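Local atomic coordinates of sister chromatid cohesion protein (Chaetomium thermophilum, PDB entry 5T8V), a protein that probably helps load cohesin onto chromatin as a helical-repeat loader, of which this is the C-terminal part. Residues T1162-T1165 / F1166-A1170; E1184-A1187 / L1188-H1192; Y1288-V1291 / G1292-H1295. All blocks are in the same frame, centred on the assembly; numbering follows the deposited sequence.

Contact 1: T1162-T1165 / F1166-A1170; sequences TGVT and FITLA
Thr1168 turns its hydroxyl back along helix 1163-1169 to bond the carbonyl oxygen of Val1164, with Thr1168 OG1 2.5 Å from Val1164 O. The torsion that permits this sets OG1 beside the residue's own N (chi1 -53°), over the preceding turn, with the methyl CG2 on the far side from that N. The same oxygen also takes the backbone bond from Thr1168 N at 2.9 Å, so one residue grips Val1164 O twice, the two donors coming in from opposite faces of the carbonyl plane. OG1 is bonded as well to Ser1206 OG on helix 1200-1213, the helix that Val1164 and Ile1167 also touch. This is a short, mostly buried helix of an all-helical, HEAT-repeat protein, wedged among helices 1139-1154, 1175-1191 and 1200-1213 of the Nipped-B C-terminal region. With an alanine at Thr1168, Val1164 O would probably keep only the backbone donor and Ser1206 would lose its hydroxyl mate across the helix interface. On another side of the helix, Thr1165 and Leu1169 run side by side, pointing the same way. Thr1165 chi1 of -65° puts CG2 anti to the backbone N, and from there this methyl meets Leu1169 CD1 at 3.8 Å. Ile1167 lays CG1 and CD1 against Gly1163 O, CG1 the nearer at 3.2 Å. That carbonyl receives Ile1167 N at 2.9 Å in an almost straight bond of 178°. The neighbouring Phe1166 packs its side chain on Val1145 and Leu1148 of helix 1139-1154.

Contact 2: E1184-A1187 / L1188-H1192; sequences EHKA and LHTKH
His1185 and His1189 stand one turn apart and leave helix 1175-1191 alike, each with CG anti to its backbone N. Beyond CB they part: chi2 is 31° in His1185 and -88° in His1189, so the imidazoles are turned differently and do not stack. What meets is His1185 CE1 and His1189 CB, 4.3 Å apart, the methylene lying obliquely to the first ring. Both histidines pack on Val1236 of helix 1231-1240. The edge of the His1189 ring is turned to the carbonyl of Lys1186, whose oxygen is held by Thr1190 through two donors, Thr1190 N at 2.9 Å and Thr1190 OG1 at 2.8 Å, from opposite faces of the carbonyl plane. In the last turn of helix 1175-1191, this hydroxyl thus bonds the carbonyl four residues back, as threonines in helices often do. Thr1190 is exposed, while Leu1188 is buried against Pro1159 and Asn1152. Lys1191 bends at chi3 and chi4 and folds back along the helix, its NZ 4.5 Å from Ala1187 CB, though the crystal lattice may influence this exposed chain. The amine still stands 6.4 Å from Glu1184 OE1, too far for a salt bridge; Glu1184 OE1 is hydrogen-bonded to Asn1152 ND2 of helix 1139-1154.

Contact 3: Y1288-V1291 / G1292-H1295; sequences YVTV and GEIH
A chi1 of 60° lodges Thr1290 OG1 between its own N and carbonyl carbon, where it faces the start of helix 1291-1319 and accepts Glu1293 N at 3.1 Å, the N-H pointing fairly straight (154°). Glu1293, with CG beside its own N (chi1 -76°) and the chain extended from there, passes at about a right angle to the threonine side chain. This is an N-cap: the hydroxyl satisfies a first-turn amide with no carbonyl of the preceding turn in position to accept it. The return bond of a capping box is absent; the Glu1293 carboxylate instead makes a salt bridge with Arg1245 of helix 1243-1254 through OE1. OE2 passes Val1289 CG1 at 3.9 Å, the two side chains lying at a slant. Beneath the cap, Tyr1288 lays one face of its ring against Ile1294, whose CB sits above it, offset toward the rim and 4.2 Å from Tyr1288 CG. Its OH is held by Leu1283 O, near the end of helix 1271-1284, which fixes the far end of the ring. Ile1294 CG2 points away from the ring and lies against Val1291 O, with Val1291 CB 4.5 Å off. The first regular turn closes with His1295 N bonding Val1291 O at 2.9 Å.

Contacts 1 and 2 lie on consecutive helices, 1163-1169 and 1175-1191, that pack directly on each other, their centres 11 Å apart. Ile1167 CG1 meets His1185 ND1 at 3.4 Å, and Phe1166 CG rests on Glu1184 CB at 3.7 Å. A turn along, Gly1163 CA packs on Leu1188 CD1 at 4.0 Å, with no side chain at the glycine to stand between them. Contact 3 comes later in the chain and touches neither: its centre is 26 Å from that of contact 1 and 24 Å from that of contact 2, with nearest atoms about 17 and 12 Å away. All three belong to the Nipped-B C-terminal region; contacts 1 and 2 lie within helices, and contact 3 caps one.

Contact 1: T1162-T1165 / F1166-A1170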
# COMPACT_ATOMS: atom_id res chain seq x y z
N THR A 1162 -37.23 4.88 32.20
CA THR A 1162 -36.31 5.55 31.28
C THR A 1162 -35.74 4.60 30.23
O THR A 1162 -35.52 5.00 29.09
CB THR A 1162 -35.18 6.20 32.09
OG1 THR A 1162 -35.72 7.21 32.95
CG2 THR A 1162 -34.16 6.84 31.18
N GLY A 1163 -35.50 3.35 30.61
CA GLY A 1163 -34.83 2.40 29.74
C GLY A 1163 -35.39 2.31 28.34
O GLY A 1163 -34.68 2.59 27.36
N VAL A 1164 -36.66 1.93 28.22
CA VAL A 1164 -37.26 1.69 26.91
C VAL A 1164 -37.15 2.94 26.04
O VAL A 1164 -36.97 2.84 24.82
CB VAL A 1164 -38.72 1.24 27.06
CG1 VAL A 1164 -39.43 1.20 25.71
CG2 VAL A 1164 -38.78 -0.13 27.72
N THR A 1165 -37.26 4.12 26.64
CA THR A 1165 -37.21 5.35 25.86
C THR A 1165 -35.85 5.51 25.19
O THR A 1165 -35.77 5.80 23.99
CB THR A 1165 -37.52 6.56 26.74
OG1 THR A 1165 -38.87 6.47 27.21
CG2 THR A 1165 -37.34 7.87 25.97
N PHE A 1166 -34.76 5.33 25.94
CA PHE A 1166 -33.43 5.49 25.36
C PHE A 1166 -33.10 4.35 24.40
O PHE A 1166 -32.48 4.57 23.36
CB PHE A 1166 -32.38 5.58 26.46
CG PHE A 1166 -32.26 6.95 27.08
CD1 PHE A 1166 -31.83 8.02 26.33
CD2 PHE A 1166 -32.59 7.15 28.40
CE1 PHE A 1166 -31.72 9.29 26.89
CE2 PHE A 1166 -32.48 8.41 28.97
CZ PHE A 1166 -32.05 9.48 28.21
N ILE A 1167 -33.51 3.12 24.75
CA ILE A 1167 -33.36 2.01 23.81
C ILE A 1167 -34.04 2.34 22.49
O ILE A 1167 -33.55 1.99 21.41
CB ILE A 1167 -33.91 0.71 24.43
CG1 ILE A 1167 -33.12 0.34 25.69
CG2 ILE A 1167 -33.86 -0.43 23.42
CD1 ILE A 1167 -33.72 -0.80 26.48
N THR A 1168 -35.18 3.03 22.56
CA THR A 1168 -35.91 3.38 21.34
C THR A 1168 -35.22 4.51 20.59
O THR A 1168 -35.09 4.45 19.36
CB THR A 1168 -37.34 3.79 21.70
OG1 THR A 1168 -37.95 2.76 22.49
CG2 THR A 1168 -38.17 4.00 20.45
N LEU A 1169 -34.77 5.54 21.30
CA LEU A 1169 -34.12 6.67 20.64
C LEU A 1169 -32.76 6.30 20.06
O LEU A 1169 -32.26 7.00 19.18
CB LEU A 1169 -33.96 7.82 21.63
CG LEU A 1169 -35.27 8.45 22.13
CD1 LEU A 1169 -35.02 9.36 23.32
CD2 LEU A 1169 -35.97 9.21 21.01
N ALA A 1170 -32.15 5.20 20.53
CA ALA A 1170 -30.88 4.78 19.97
C ALA A 1170 -31.00 4.38 18.51
O ALA A 1170 -29.99 4.38 17.79
CB ALA A 1170 -30.31 3.61 20.78

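Contact 2: E1184-A1187 / L1188-H1192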
# COMPACT_ATOMS: atom_id res chain seq x y z
N GLU A 1184 -26.77 6.31 26.98
CA GLU A 1184 -27.61 6.11 28.16
C GLU A 1184 -28.12 4.68 28.26
O GLU A 1184 -28.24 4.13 29.36
CB GLU A 1184 -28.77 7.10 28.15
CG GLU A 1184 -28.34 8.55 28.16
CD GLU A 1184 -27.40 8.87 29.31
OE1 GLU A 1184 -27.52 8.21 30.37
OE2 GLU A 1184 -26.54 9.76 29.15
N HIS A 1185 -28.43 4.06 27.12
CA HIS A 1185 -28.84 2.66 27.14
C HIS A 1185 -27.68 1.76 27.53
O HIS A 1185 -27.86 0.79 28.29
CB HIS A 1185 -29.40 2.27 25.77
CG HIS A 1185 -29.55 0.79 25.58
ND1 HIS A 1185 -29.83 -0.07 26.62
CD2 HIS A 1185 -29.48 0.02 24.46
CE1 HIS A 1185 -29.91 -1.31 26.15
NE2 HIS A 1185 -29.70 -1.28 24.85
N LYS A 1186 -26.47 2.05 27.04
CA LYS A 1186 -25.31 1.24 27.36
C LYS A 1186 -24.96 1.34 28.84
O LYS A 1186 -24.76 0.32 29.51
CB LYS A 1186 -24.12 1.65 26.49
CG LYS A 1186 -22.79 1.05 26.92
CD LYS A 1186 -21.71 1.25 25.87
CE LYS A 1186 -21.55 2.72 25.49
NZ LYS A 1186 -20.31 2.97 24.71
N ALA A 1187 -24.88 2.56 29.37
CA ALA A 1187 -24.58 2.73 30.79
C ALA A 1187 -25.69 2.15 31.65
O ALA A 1187 -25.43 1.48 32.66
CB ALA A 1187 -24.37 4.21 31.10
N LEU A 1188 -26.95 2.41 31.28
CA LEU A 1188 -28.07 1.91 32.06
C LEU A 1188 -28.07 0.39 32.12
O LEU A 1188 -28.32 -0.20 33.18
CB LEU A 1188 -29.38 2.44 31.48
CG LEU A 1188 -30.65 2.20 32.29
CD1 LEU A 1188 -31.64 3.33 32.04
CD2 LEU A 1188 -31.28 0.86 31.96
N HIS A 1189 -27.80 -0.27 30.99
CA HIS A 1189 -27.66 -1.72 31.00
C HIS A 1189 -26.47 -2.15 31.84
O HIS A 1189 -26.53 -3.17 32.54
CB HIS A 1189 -27.54 -2.25 29.58
CG HIS A 1189 -27.07 -3.67 29.50
ND1 HIS A 1189 -25.74 -4.02 29.46
CD2 HIS A 1189 -27.76 -4.84 29.46
CE1 HIS A 1189 -25.62 -5.33 29.40
NE2 HIS A 1189 -26.84 -5.85 29.40
N THR A 1190 -25.37 -1.39 31.77
CA THR A 1190 -24.19 -1.72 32.57
C THR A 1190 -24.54 -1.77 34.06
O THR A 1190 -24.17 -2.72 34.76
CB THR A 1190 -23.08 -0.69 32.32
OG1 THR A 1190 -22.65 -0.78 30.95
CG2 THR A 1190 -21.89 -0.92 33.24
N LYS A 1191 -25.26 -0.76 34.55
CA LYS A 1191 -25.57 -0.69 35.97
C LYS A 1191 -26.83 -1.46 36.34
O LYS A 1191 -26.95 -1.92 37.48
CB LYS A 1191 -25.73 0.77 36.40
CG LYS A 1191 -24.65 1.70 35.87
CD LYS A 1191 -24.52 2.94 36.74
CE LYS A 1191 -24.28 4.19 35.92
NZ LYS A 1191 -25.56 4.73 35.38
N HIS A 1192 -27.78 -1.62 35.41
CA HIS A 1192 -29.08 -2.21 35.72
C HIS A 1192 -29.50 -3.19 34.62
O HIS A 1192 -30.48 -3.00 33.91
CB HIS A 1192 -30.13 -1.11 35.90
CG HIS A 1192 -29.77 -0.09 36.94
ND1 HIS A 1192 -29.86 1.26 36.71
CD2 HIS A 1192 -29.32 -0.24 38.21
CE1 HIS A 1192 -29.48 1.91 37.80
NE2 HIS A 1192 -29.15 1.03 38.72

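Contact 3: Y1288-V1291 / G1292-H1295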
# COMPACT_ATOMS: atom_id res chain seq x y z
N TYR A 1288 -23.86 -12.21 14.22
CA TYR A 1288 -23.83 -13.13 15.35
C TYR A 1288 -22.38 -13.46 15.70
O TYR A 1288 -21.51 -13.54 14.83
CB TYR A 1288 -24.61 -14.40 15.02
CG TYR A 1288 -26.04 -14.15 14.60
CD1 TYR A 1288 -27.06 -14.08 15.54
CD2 TYR A 1288 -26.37 -13.98 13.26
CE1 TYR A 1288 -28.37 -13.85 15.16
CE2 TYR A 1288 -27.67 -13.75 12.87
CZ TYR A 1288 -28.67 -13.69 13.82
OH TYR A 1288 -29.97 -13.46 13.44
N VAL A 1289 -22.13 -13.67 17.00
CA VAL A 1289 -20.78 -13.87 17.50
C VAL A 1289 -20.52 -15.31 17.93
O VAL A 1289 -19.39 -15.63 18.32
CB VAL A 1289 -20.47 -12.90 18.66
CG1 VAL A 1289 -21.20 -13.31 19.95
CG2 VAL A 1289 -18.96 -12.77 18.89
N THR A 1290 -21.52 -16.19 17.85
CA THR A 1290 -21.32 -17.61 18.11
C THR A 1290 -22.24 -18.40 17.19
O THR A 1290 -23.29 -17.91 16.77
CB THR A 1290 -21.59 -17.99 19.57
OG1 THR A 1290 -22.95 -17.68 19.90
CG2 THR A 1290 -20.66 -17.26 20.51
N VAL A 1291 -21.83 -19.64 16.89
CA VAL A 1291 -22.71 -20.53 16.14
C VAL A 1291 -23.79 -21.12 17.04
O VAL A 1291 -24.80 -21.64 16.53
CB VAL A 1291 -21.93 -21.66 15.45
CG1 VAL A 1291 -20.91 -21.09 14.48
CG2 VAL A 1291 -21.25 -22.55 16.48
N GLY A 1292 -23.61 -21.08 18.36
CA GLY A 1292 -24.65 -21.55 19.26
C GLY A 1292 -25.83 -20.61 19.33
O GLY A 1292 -26.98 -21.05 19.42
N GLU A 1293 -25.57 -19.30 19.28
CA GLU A 1293 -26.66 -18.33 19.26
C GLU A 1293 -27.52 -18.51 18.02
O GLU A 1293 -28.74 -18.64 18.11
CB GLU A 1293 -26.09 -16.91 19.30
CG GLU A 1293 -25.61 -16.46 20.68
CD GLU A 1293 -25.01 -15.07 20.66
OE1 GLU A 1293 -25.10 -14.40 19.61
OE2 GLU A 1293 -24.45 -14.65 21.69
N ILE A 1294 -26.89 -18.52 16.84
CA ILE A 1294 -27.65 -18.66 15.60
C ILE A 1294 -28.26 -20.05 15.48
O ILE A 1294 -29.34 -20.21 14.91
CB ILE A 1294 -26.75 -18.33 14.38
CG1 ILE A 1294 -27.53 -18.54 13.08
CG2 ILE A 1294 -25.50 -19.19 14.39
CD1 ILE A 1294 -26.81 -18.04 11.85
N HIS A 1295 -27.59 -21.07 16.02
CA HIS A 1295 -28.14 -22.42 15.96
C HIS A 1295 -29.40 -22.52 16.81
O HIS A 1295 -30.41 -23.08 16.38
CB HIS A 1295 -27.10 -23.44 16.42
CG HIS A 1295 -27.59 -24.86 16.38
ND1 HIS A 1295 -27.99 -25.47 15.21
CD2 HIS A 1295 -27.74 -25.78 17.36
CE1 HIS A 1295 -28.37 -26.71 15.48
NE2 HIS A 1295 -28.23 -26.92 16.77